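Local coordinates for protein malonate decarboxylase subunit alpha (Acinetobacter baumannii ATCC 17978, PDB 6MPR) that probably exchanges acetyl for malonyl on the enzyme's acyl-carrier protein, as the transferase subunit of malonate decarboxylase, in the breakdown of malonate to acetate and carbon dioxide, at residues F116-S127 with T381-G389; N157-R168 with G193-L202. All blocks are in the same frame, centred on the assembly; numbering follows the deposited sequence.

Contact 1 (F116-S127 with T381-G389)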
loop_
_atom_site.group_PDB
_atom_site.type_symbol
_atom_site.label_atom_id
_atom_site.label_comp_id
_atom_site.label_asym_id
_atom_site.label_seq_id
_atom_site.Cartn_x
_atom_site.Cartn_y
_atom_site.Cartn_z
ATOM N N PHE A 116 9.781 -14.610 1.235
ATOM C CA PHE A 116 8.468 -14.932 1.792
ATOM C C PHE A 116 8.044 -13.877 2.801
ATOM O O PHE A 116 8.806 -12.968 3.144
ATOM C CB PHE A 116 8.437 -16.334 2.435
ATOM C CG PHE A 116 9.161 -16.435 3.768
ATOM C CD1 PHE A 116 10.546 -16.434 3.826
ATOM C CD2 PHE A 116 8.447 -16.576 4.950
ATOM C CE1 PHE A 116 11.214 -16.554 5.053
ATOM C CE2 PHE A 116 9.092 -16.687 6.171
ATOM C CZ PHE A 116 10.479 -16.660 6.228
ATOM N N SER A 117 6.790 -13.998 3.256
ATOM C CA SER A 117 6.251 -13.126 4.297
ATOM C C SER A 117 5.850 -13.860 5.567
ATOM O O SER A 117 6.216 -13.424 6.669
ATOM C CB SER A 117 5.058 -12.330 3.758
ATOM O OG SER A 117 4.523 -11.502 4.781
ATOM N N PHE A 118 5.108 -14.961 5.480
ATOM C CA PHE A 118 4.670 -15.638 6.695
ATOM C C PHE A 118 5.170 -17.075 6.750
ATOM O O PHE A 118 5.235 -17.758 5.727
ATOM C CB PHE A 118 3.143 -15.623 6.836
ATOM C CG PHE A 118 2.659 -16.275 8.102
ATOM C CD1 PHE A 118 2.747 -15.611 9.320
ATOM C CD2 PHE A 118 2.155 -17.564 8.081
ATOM C CE1 PHE A 118 2.324 -16.217 10.485
ATOM C CE2 PHE A 118 1.716 -18.179 9.253
ATOM C CZ PHE A 118 1.805 -17.507 10.450
ATOM N N ALA A 119 5.547 -17.507 7.952
ATOM C CA ALA A 119 5.754 -18.914 8.267
ATOM C C ALA A 119 5.391 -19.133 9.727
ATOM O O ALA A 119 5.421 -18.204 10.545
ATOM C CB ALA A 119 7.194 -19.365 8.000
ATOM N N GLY A 120 5.040 -20.378 10.042
ATOM C CA GLY A 120 4.594 -20.744 11.368
ATOM C C GLY A 120 5.667 -20.543 12.421
ATOM O O GLY A 120 6.853 -20.803 12.198
ATOM N N PRO A 121 5.257 -20.085 13.607
ATOM C CA PRO A 121 6.232 -19.735 14.651
ATOM C C PRO A 121 6.865 -20.916 15.366
ATOM O O PRO A 121 7.848 -20.715 16.095
ATOM C CB PRO A 121 5.390 -18.913 15.636
ATOM C CG PRO A 121 4.020 -19.493 15.503
ATOM C CD PRO A 121 3.867 -19.887 14.056
ATOM N N GLN A 122 6.331 -22.130 15.229
ATOM C CA GLN A 122 6.866 -23.259 15.977
ATOM C C GLN A 122 7.750 -24.173 15.143
ATOM O O GLN A 122 8.420 -25.042 15.712
ATOM C CB GLN A 122 5.718 -24.072 16.594
ATOM C CG GLN A 122 4.947 -23.297 17.643
ATOM C CD GLN A 122 3.842 -24.112 18.277
ATOM O OE1 GLN A 122 3.371 -25.095 17.704
ATOM N NE2 GLN A 122 3.421 -23.709 19.471
ATOM N N SER A 123 7.802 -23.973 13.836
ATOM C CA SER A 123 8.523 -24.885 12.956
ATOM C C SER A 123 10.020 -24.585 12.939
ATOM O O SER A 123 10.435 -23.424 12.832
ATOM C CB SER A 123 7.955 -24.806 11.543
ATOM O OG SER A 123 8.763 -25.550 10.638
ATOM N N LEU A 124 10.829 -25.637 13.041
ATOM C CA LEU A 124 12.279 -25.530 12.936
ATOM C C LEU A 124 12.785 -25.805 11.532
ATOM O O LEU A 124 13.996 -25.739 11.303
ATOM C CB LEU A 124 12.961 -26.501 13.898
ATOM C CG LEU A 124 12.699 -26.279 15.383
ATOM C CD1 LEU A 124 11.494 -27.094 15.849
ATOM C CD2 LEU A 124 13.939 -26.614 16.194
ATOM N N ARG A 125 11.887 -26.102 10.592
ATOM C CA ARG A 125 12.304 -26.644 9.301
ATOM C C ARG A 125 13.093 -25.633 8.471
ATOM O O ARG A 125 14.103 -25.994 7.863
ATOM C CB ARG A 125 11.084 -27.136 8.525
ATOM C CG ARG A 125 10.884 -28.632 8.566
ATOM C CD ARG A 125 9.994 -29.084 7.420
ATOM N NE ARG A 125 10.736 -29.827 6.404
ATOM C CZ ARG A 125 10.212 -30.252 5.258
ATOM N NH1 ARG A 125 8.932 -30.024 4.979
ATOM N NH2 ARG A 125 10.966 -30.910 4.390
ATOM N N ILE A 126 12.641 -24.373 8.399
ATOM C CA ILE A 126 13.359 -23.384 7.586
ATOM C C ILE A 126 14.762 -23.159 8.144
ATOM O O ILE A 126 15.751 -23.152 7.403
ATOM C CB ILE A 126 12.559 -22.066 7.494
ATOM C CG1 ILE A 126 11.362 -22.219 6.548
ATOM C CG2 ILE A 126 13.459 -20.907 7.045
ATOM C CD1 ILE A 126 10.383 -21.043 6.596
ATOM N N SER A 127 14.868 -22.981 9.466
ATOM C CA SER A 127 16.179 -22.851 10.100
ATOM C C SER A 127 17.060 -24.055 9.805
ATOM O O SER A 127 18.265 -23.908 9.573
ATOM C CB SER A 127 16.035 -22.674 11.614
ATOM O OG SER A 127 15.678 -21.338 11.927
ATOM N N THR A 381 11.768 -17.158 17.630
ATOM C CA THR A 381 12.512 -17.691 18.764
ATOM C C THR A 381 13.633 -18.583 18.253
ATOM O O THR A 381 13.713 -18.908 17.065
ATOM C CB THR A 381 11.617 -18.470 19.749
ATOM O OG1 THR A 381 10.917 -19.512 19.057
ATOM C CG2 THR A 381 10.612 -17.540 20.430
ATOM N N LYS A 382 14.497 -18.997 19.179
ATOM C CA LYS A 382 15.699 -19.738 18.816
ATOM C C LYS A 382 15.358 -20.971 17.979
ATOM O O LYS A 382 14.490 -21.770 18.343
ATOM C CB LYS A 382 16.455 -20.138 20.086
ATOM C CG LYS A 382 17.836 -20.737 19.836
ATOM C CD LYS A 382 18.505 -21.150 21.149
ATOM C CE LYS A 382 20.002 -21.373 20.973
ATOM N NZ LYS A 382 20.302 -22.339 19.884
ATOM N N GLY A 383 16.022 -21.099 16.830
ATOM C CA GLY A 383 15.810 -22.210 15.928
ATOM C C GLY A 383 14.560 -22.153 15.074
ATOM O O GLY A 383 14.324 -23.093 14.300
ATOM N N ARG A 384 13.740 -21.102 15.189
ATOM C CA ARG A 384 12.447 -21.029 14.504
ATOM C C ARG A 384 12.284 -19.692 13.773
ATOM O O ARG A 384 11.758 -18.727 14.324
ATOM C CB ARG A 384 11.321 -21.250 15.510
ATOM C CG ARG A 384 11.395 -22.629 16.188
ATOM C CD ARG A 384 10.670 -22.621 17.536
ATOM N NE ARG A 384 10.476 -23.970 18.076
ATOM C CZ ARG A 384 11.421 -24.691 18.675
ATOM N NH1 ARG A 384 12.652 -24.211 18.801
ATOM N NH2 ARG A 384 11.140 -25.911 19.134
ATOM N N LEU A 385 12.679 -19.645 12.507
ATOM C CA LEU A 385 12.654 -18.392 11.744
ATOM C C LEU A 385 11.227 -18.091 11.276
ATOM O O LEU A 385 10.838 -18.314 10.129
ATOM C CB LEU A 385 13.642 -18.479 10.588
ATOM C CG LEU A 385 13.960 -17.199 9.824
ATOM C CD1 LEU A 385 14.404 -16.119 10.779
ATOM C CD2 LEU A 385 15.048 -17.493 8.810
ATOM N N ALA A 386 10.425 -17.571 12.200
ATOM C CA ALA A 386 9.057 -17.204 11.869
ATOM C C ALA A 386 9.046 -16.114 10.796
ATOM O O ALA A 386 10.032 -15.403 10.573
ATOM C CB ALA A 386 8.310 -16.725 13.123
ATOM N N GLY A 387 7.923 -16.015 10.098
ATOM C CA GLY A 387 7.670 -14.906 9.209
ATOM C C GLY A 387 6.712 -13.945 9.873
ATOM O O GLY A 387 6.096 -14.243 10.892
ATOM N N PHE A 388 6.586 -12.764 9.289
ATOM C CA PHE A 388 5.896 -11.540 9.707
ATOM C C PHE A 388 4.408 -11.523 9.335
ATOM O O PHE A 388 3.572 -10.900 10.004
ATOM C CB PHE A 388 6.549 -10.330 9.008
ATOM C CG PHE A 388 7.975 -10.028 9.422
ATOM C CD1 PHE A 388 8.340 -9.988 10.754
ATOM C CD2 PHE A 388 8.934 -9.712 8.464
ATOM C CE1 PHE A 388 9.657 -9.684 11.135
ATOM C CE2 PHE A 388 10.245 -9.417 8.832
ATOM C CZ PHE A 388 10.605 -9.383 10.173
ATOM N N GLY A 389 4.100 -12.067 8.160
ATOM C CA GLY A 389 2.758 -11.874 7.634
ATOM C C GLY A 389 2.401 -10.402 7.497
ATOM O O GLY A 389 3.210 -9.575 7.060
HETATM O O HOH W 1 4.942 -16.781 12.701
HETATM O O HOH W 2 9.291 -21.117 10.154
HETATM O O HOH W 3 8.787 -18.894 17.811
HETATM O O HOH W 4 8.596 -26.380 18.080
HETATM O O HOH W 5 12.427 -22.388 11.237
#

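Contact 2 (N157-R168 with G193-L202)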
loop_
_atom_site.group_PDB
_atom_site.type_symbol
_atom_site.label_atom_id
_atom_site.label_comp_id
_atom_site.label_asym_id
_atom_site.label_seq_id
_atom_site.Cartn_x
_atom_site.Cartn_y
_atom_site.Cartn_z
ATOM N N ASN A 157 8.694 -14.873 -13.029
ATOM C CA ASN A 157 8.688 -15.598 -14.301
ATOM C C ASN A 157 7.510 -16.545 -14.432
ATOM O O ASN A 157 7.052 -16.808 -15.559
ATOM C CB ASN A 157 9.972 -16.413 -14.456
ATOM C CG ASN A 157 11.204 -15.557 -14.414
ATOM O OD1 ASN A 157 12.011 -15.652 -13.490
ATOM N ND2 ASN A 157 11.376 -14.721 -15.434
ATOM N N VAL A 158 7.030 -17.080 -13.307
ATOM C CA VAL A 158 5.952 -18.060 -13.260
ATOM C C VAL A 158 5.099 -17.735 -12.041
ATOM O O VAL A 158 5.626 -17.405 -10.973
ATOM C CB VAL A 158 6.487 -19.506 -13.158
ATOM C CG1 VAL A 158 5.329 -20.515 -13.068
ATOM C CG2 VAL A 158 7.426 -19.822 -14.331
ATOM N N VAL A 159 3.787 -17.817 -12.198
ATOM C CA VAL A 159 2.867 -17.711 -11.070
ATOM C C VAL A 159 1.969 -18.941 -11.057
ATOM O O VAL A 159 1.334 -19.262 -12.071
ATOM C CB VAL A 159 2.036 -16.419 -11.131
ATOM C CG1 VAL A 159 1.078 -16.357 -9.955
ATOM C CG2 VAL A 159 2.953 -15.185 -11.120
ATOM N N LEU A 160 1.915 -19.615 -9.904
ATOM C CA LEU A 160 1.121 -20.829 -9.677
ATOM C C LEU A 160 0.047 -20.477 -8.653
ATOM O O LEU A 160 0.348 -20.271 -7.469
ATOM C CB LEU A 160 2.004 -21.973 -9.178
ATOM C CG LEU A 160 3.220 -22.330 -10.032
ATOM C CD1 LEU A 160 4.034 -23.440 -9.327
ATOM C CD2 LEU A 160 2.761 -22.766 -11.421
ATOM N N SER A 161 -1.204 -20.391 -9.107
ATOM C CA SER A 161 -2.292 -19.852 -8.301
ATOM C C SER A 161 -3.475 -20.806 -8.319
ATOM O O SER A 161 -3.489 -21.803 -9.040
ATOM C CB SER A 161 -2.739 -18.468 -8.807
ATOM O OG SER A 161 -1.728 -17.502 -8.630
ATOM N N ALA A 162 -4.484 -20.496 -7.503
ATOM C CA ALA A 162 -5.673 -21.335 -7.386
ATOM C C ALA A 162 -6.955 -20.515 -7.427
ATOM O O ALA A 162 -7.001 -19.379 -6.943
ATOM C CB ALA A 162 -5.656 -22.136 -6.077
ATOM N N GLY A 163 -8.020 -21.132 -7.963
ATOM C CA GLY A 163 -9.339 -20.534 -7.959
ATOM C C GLY A 163 -10.425 -21.592 -7.875
ATOM O O GLY A 163 -10.159 -22.795 -7.894
ATOM N N PHE A 164 -11.672 -21.125 -7.768
ATOM C CA PHE A 164 -12.807 -22.043 -7.701
ATOM C C PHE A 164 -13.140 -22.610 -9.071
ATOM O O PHE A 164 -13.370 -23.817 -9.216
ATOM C CB PHE A 164 -14.039 -21.333 -7.136
ATOM C CG PHE A 164 -14.010 -21.163 -5.649
ATOM C CD1 PHE A 164 -14.278 -22.239 -4.810
ATOM C CD2 PHE A 164 -13.739 -19.924 -5.083
ATOM C CE1 PHE A 164 -14.262 -22.082 -3.431
ATOM C CE2 PHE A 164 -13.708 -19.769 -3.708
ATOM C CZ PHE A 164 -13.983 -20.838 -2.883
ATOM N N MET A 165 -13.194 -21.751 -10.087
ATOM C CA MET A 165 -13.748 -22.163 -11.370
ATOM C C MET A 165 -13.040 -21.419 -12.492
ATOM O O MET A 165 -12.637 -20.264 -12.328
ATOM C CB MET A 165 -15.264 -21.901 -11.396
ATOM C CG MET A 165 -15.984 -22.415 -12.607
ATOM S SD MET A 165 -17.756 -22.056 -12.490
ATOM C CE MET A 165 -18.340 -23.554 -11.687
ATOM N N ALA A 166 -12.852 -22.105 -13.613
ATOM C CA ALA A 166 -12.378 -21.471 -14.833
ATOM C C ALA A 166 -13.267 -21.893 -15.988
ATOM O O ALA A 166 -13.839 -22.987 -15.982
ATOM C CB ALA A 166 -10.927 -21.836 -15.163
ATOM N N ASP A 167 -13.381 -21.014 -16.977
ATOM C CA ASP A 167 -13.944 -21.422 -18.252
ATOM C C ASP A 167 -12.787 -21.853 -19.158
ATOM O O ASP A 167 -11.626 -21.850 -18.746
ATOM C CB ASP A 167 -14.792 -20.303 -18.852
ATOM C CG ASP A 167 -13.973 -19.099 -19.307
ATOM O OD1 ASP A 167 -12.725 -19.156 -19.358
ATOM O OD2 ASP A 167 -14.601 -18.072 -19.620
ATOM N N ARG A 168 -13.089 -22.198 -20.408
ATOM C CA ARG A 168 -12.047 -22.720 -21.286
ATOM C C ARG A 168 -11.212 -21.627 -21.945
ATOM O O ARG A 168 -10.283 -21.941 -22.699
ATOM C CB ARG A 168 -12.659 -23.641 -22.340
ATOM C CG ARG A 168 -13.264 -24.884 -21.723
ATOM C CD ARG A 168 -13.704 -25.869 -22.784
ATOM N NE ARG A 168 -14.145 -27.118 -22.189
ATOM C CZ ARG A 168 -13.347 -28.160 -21.967
ATOM N NH1 ARG A 168 -12.056 -28.085 -22.280
ATOM N NH2 ARG A 168 -13.838 -29.264 -21.419
ATOM N N GLY A 193 5.520 -13.245 -18.121
ATOM C CA GLY A 193 5.576 -14.384 -17.235
ATOM C C GLY A 193 4.528 -15.405 -17.639
ATOM O O GLY A 193 3.721 -15.178 -18.541
ATOM N N ILE A 194 4.549 -16.558 -16.978
ATOM C CA ILE A 194 3.609 -17.637 -17.285
ATOM C C ILE A 194 2.731 -17.895 -16.062
ATOM O O ILE A 194 3.241 -18.139 -14.959
ATOM C CB ILE A 194 4.350 -18.903 -17.745
ATOM C CG1 ILE A 194 5.138 -18.575 -19.025
ATOM C CG2 ILE A 194 3.360 -20.049 -17.950
ATOM C CD1 ILE A 194 5.875 -19.727 -19.611
ATOM N N VAL A 195 1.413 -17.819 -16.255
ATOM C CA VAL A 195 0.436 -17.883 -15.167
ATOM C C VAL A 195 -0.346 -19.178 -15.344
ATOM O O VAL A 195 -0.983 -19.390 -16.383
ATOM C CB VAL A 195 -0.487 -16.652 -15.172
ATOM C CG1 VAL A 195 -1.617 -16.748 -14.120
ATOM C CG2 VAL A 195 0.335 -15.350 -14.943
ATOM N N ILE A 196 -0.282 -20.050 -14.341
ATOM C CA ILE A 196 -1.020 -21.308 -14.329
ATOM C C ILE A 196 -1.935 -21.296 -13.119
ATOM O O ILE A 196 -1.470 -21.091 -11.996
ATOM C CB ILE A 196 -0.079 -22.523 -14.269
ATOM C CG1 ILE A 196 0.896 -22.501 -15.449
ATOM C CG2 ILE A 196 -0.893 -23.820 -14.240
ATOM C CD1 ILE A 196 2.132 -23.294 -15.201
ATOM N N VAL A 197 -3.225 -21.543 -13.337
ATOM C CA VAL A 197 -4.221 -21.512 -12.265
ATOM C C VAL A 197 -4.865 -22.893 -12.151
ATOM O O VAL A 197 -5.504 -23.373 -13.096
ATOM C CB VAL A 197 -5.289 -20.429 -12.503
ATOM C CG1 VAL A 197 -6.202 -20.290 -11.281
ATOM C CG2 VAL A 197 -4.624 -19.084 -12.824
ATOM N N GLN A 198 -4.728 -23.523 -10.989
ATOM C CA GLN A 198 -5.542 -24.700 -10.715
ATOM C C GLN A 198 -6.945 -24.268 -10.287
ATOM O O GLN A 198 -7.111 -23.286 -9.555
ATOM C CB GLN A 198 -4.889 -25.576 -9.640
ATOM C CG GLN A 198 -4.808 -24.918 -8.248
ATOM C CD GLN A 198 -4.608 -25.940 -7.161
ATOM O OE1 GLN A 198 -3.482 -26.359 -6.890
ATOM N NE2 GLN A 198 -5.705 -26.361 -6.530
ATOM N N VAL A 199 -7.964 -24.987 -10.768
ATOM C CA VAL A 199 -9.342 -24.687 -10.387
ATOM C C VAL A 199 -10.042 -25.941 -9.893
ATOM O O VAL A 199 -9.724 -27.064 -10.302
ATOM C CB VAL A 199 -10.164 -24.041 -11.533
ATOM C CG1 VAL A 199 -9.601 -22.661 -11.873
ATOM C CG2 VAL A 199 -10.207 -24.944 -12.772
ATOM N N ASN A 200 -11.027 -25.736 -9.014
ATOM C CA ASN A 200 -11.820 -26.856 -8.514
ATOM C C ASN A 200 -12.713 -27.437 -9.599
ATOM O O ASN A 200 -12.940 -28.653 -9.623
ATOM C CB ASN A 200 -12.682 -26.430 -7.327
ATOM C CG ASN A 200 -11.858 -26.049 -6.120
ATOM O OD1 ASN A 200 -10.637 -26.231 -6.106
ATOM N ND2 ASN A 200 -12.513 -25.518 -5.103
ATOM N N GLU A 201 -13.216 -26.588 -10.499
ATOM C CA GLU A 201 -14.173 -26.965 -11.534
ATOM C C GLU A 201 -13.861 -26.241 -12.837
ATOM O O GLU A 201 -13.488 -25.065 -12.834
ATOM C CB GLU A 201 -15.595 -26.577 -11.134
ATOM C CG GLU A 201 -16.299 -27.482 -10.192
ATOM C CD GLU A 201 -17.701 -26.971 -9.960
ATOM O OE1 GLU A 201 -17.857 -26.023 -9.165
ATOM O OE2 GLU A 201 -18.633 -27.476 -10.620
ATOM N N LEU A 202 -14.084 -26.926 -13.955
ATOM C CA LEU A 202 -13.991 -26.329 -15.281
ATOM C C LEU A 202 -15.380 -26.243 -15.905
ATOM O O LEU A 202 -16.120 -27.234 -15.902
ATOM C CB LEU A 202 -13.075 -27.159 -16.186
ATOM C CG LEU A 202 -12.827 -26.663 -17.609
ATOM C CD1 LEU A 202 -11.937 -25.435 -17.595
ATOM C CD2 LEU A 202 -12.202 -27.775 -18.446
HETATM O O HOH W 6 -8.265 -25.152 -7.253
HETATM O O HOH W 7 -16.340 -24.446 -8.047
#

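Contact 1 (F116-S127 with T381-G389)
S117 and G389 meet through a backbone hydrogen bond, G389 N to S117 O at 2.9 Å, nearly straight at the hydrogen (173°) although the donor stands above the carbonyl plane. F388 N approaches the same oxygen at 2.7 Å with a bent, weak bond, so one carbonyl collects two consecutive amides. A longer, weak bond from G387 N to A119 O (3.4 Å) continues the pairing. The S117 hydroxyl is engaged elsewhere, by H141 O.

Close packing depends on G387: with no side chain there, the backbone of S117 to A119 can lie directly against it. F116 CE2 separately reaches 3.8 Å from G387 CA, and the F118 ring turns its edge to G389 N. Further along, the side chains of I126 and L385 meet almost perpendicularly, I126 CG2 lying 4.2 Å from L385 CD2.

S117 is the corner at which the chain leaves strand 111-116 of the large parallel sheet for the short strand 118-119, which pairs in parallel with strand 96-97; the helix beginning at R125 follows. Against this turn packs an irregular loop between strand 377-378 and helix 391-394, shaped by a type II turn (T381 to R384) and an inverse gamma turn centred on L385.

Polar side-chain contacts gather round R384. CG lies anti to the carbonyl carbon (chi1 -61°) and the chain is extended from CG to NE, which lays the guanidinium alongside L124, whose CD1 sits over one face, 3.5 Å from R384 NH2. In the guanidinium plane, NH1 donates to K382 O at 3.1 Å. NE makes a weak bond to Q122 O.

Waters add further links. Water 4 joins Q122 O to R384 NH2, water 3 joins P121 O to T381 OG1, and water 5 accepts from both S127 N and L385 N (3.0 Å to the latter) while donating to S123 O.

Contact 2 (N157-R168 with G193-L202)
L160 and I196 run alongside each other on neighbouring parallel strands, with L160 CD2 3.9 Å from I196 CD1. Strands 158-163 and 194-199, at 28° to each other, are the two strands of a beta-alpha-beta crossover in the large parallel sheet, consistent with a Rossmann-like domain. The connecting helix 181-189 covers the face carrying V159, S161 and V195, whereas helix 73-79 packs on the face of L160 and Q198. The backbones are joined by regular parallel bonds, among them I196 N to V159 O at 2.9 Å.

On the L160 face, A162 CB touches Q198 CG at 3.6 Å. Beyond CG the glutamine chain extends; its OE1 accepts from L75 N and its NE2 donates to water 6.

At F164 and N200 both strands turn a corner into a small mixed sheet, where F164 and M165 form a classic beta bulge against strand 172-173. The F164 ring and the N200 amide stand next to each other with their planes 86° apart, F164 CD1 being 3.7 Å from N200 ND2. M165 slants across E201: the methionine bends at chi3 (-91°), bringing CE to 3.6 Å from E201 OE1. Across the corner, A166 CB rests against V199 CG1 at 3.6 Å.

R168 and L202 meet nearly perpendicularly. R168 NE forms a salt bridge with D204, while L202 CD2 lies over one face of the guanidinium, offset toward its rim, 3.7 Å from R168 NH2.

Overall arrangement
Contact 2 lies within the large parallel sheet, whereas contact 1 touches only the end of one of its strands. Contact 2 is a buried pairing of neighbouring strands, 158-163 and 194-199, close in sequence and continued into a small side sheet where its end becomes exposed. Contact 1 is partly buried and lies where strand 111-116, farther across that sheet, ends and a loop more than 250 residues later packs against the turn. The centres of contact 1 and contact 2 are about 28 Å apart, without touching. Contact 2 relies on regular backbone bonds and aliphatic faces; contact 1 has few, often weak bonds, supplemented by glycine packing, an arginine and bridging waters.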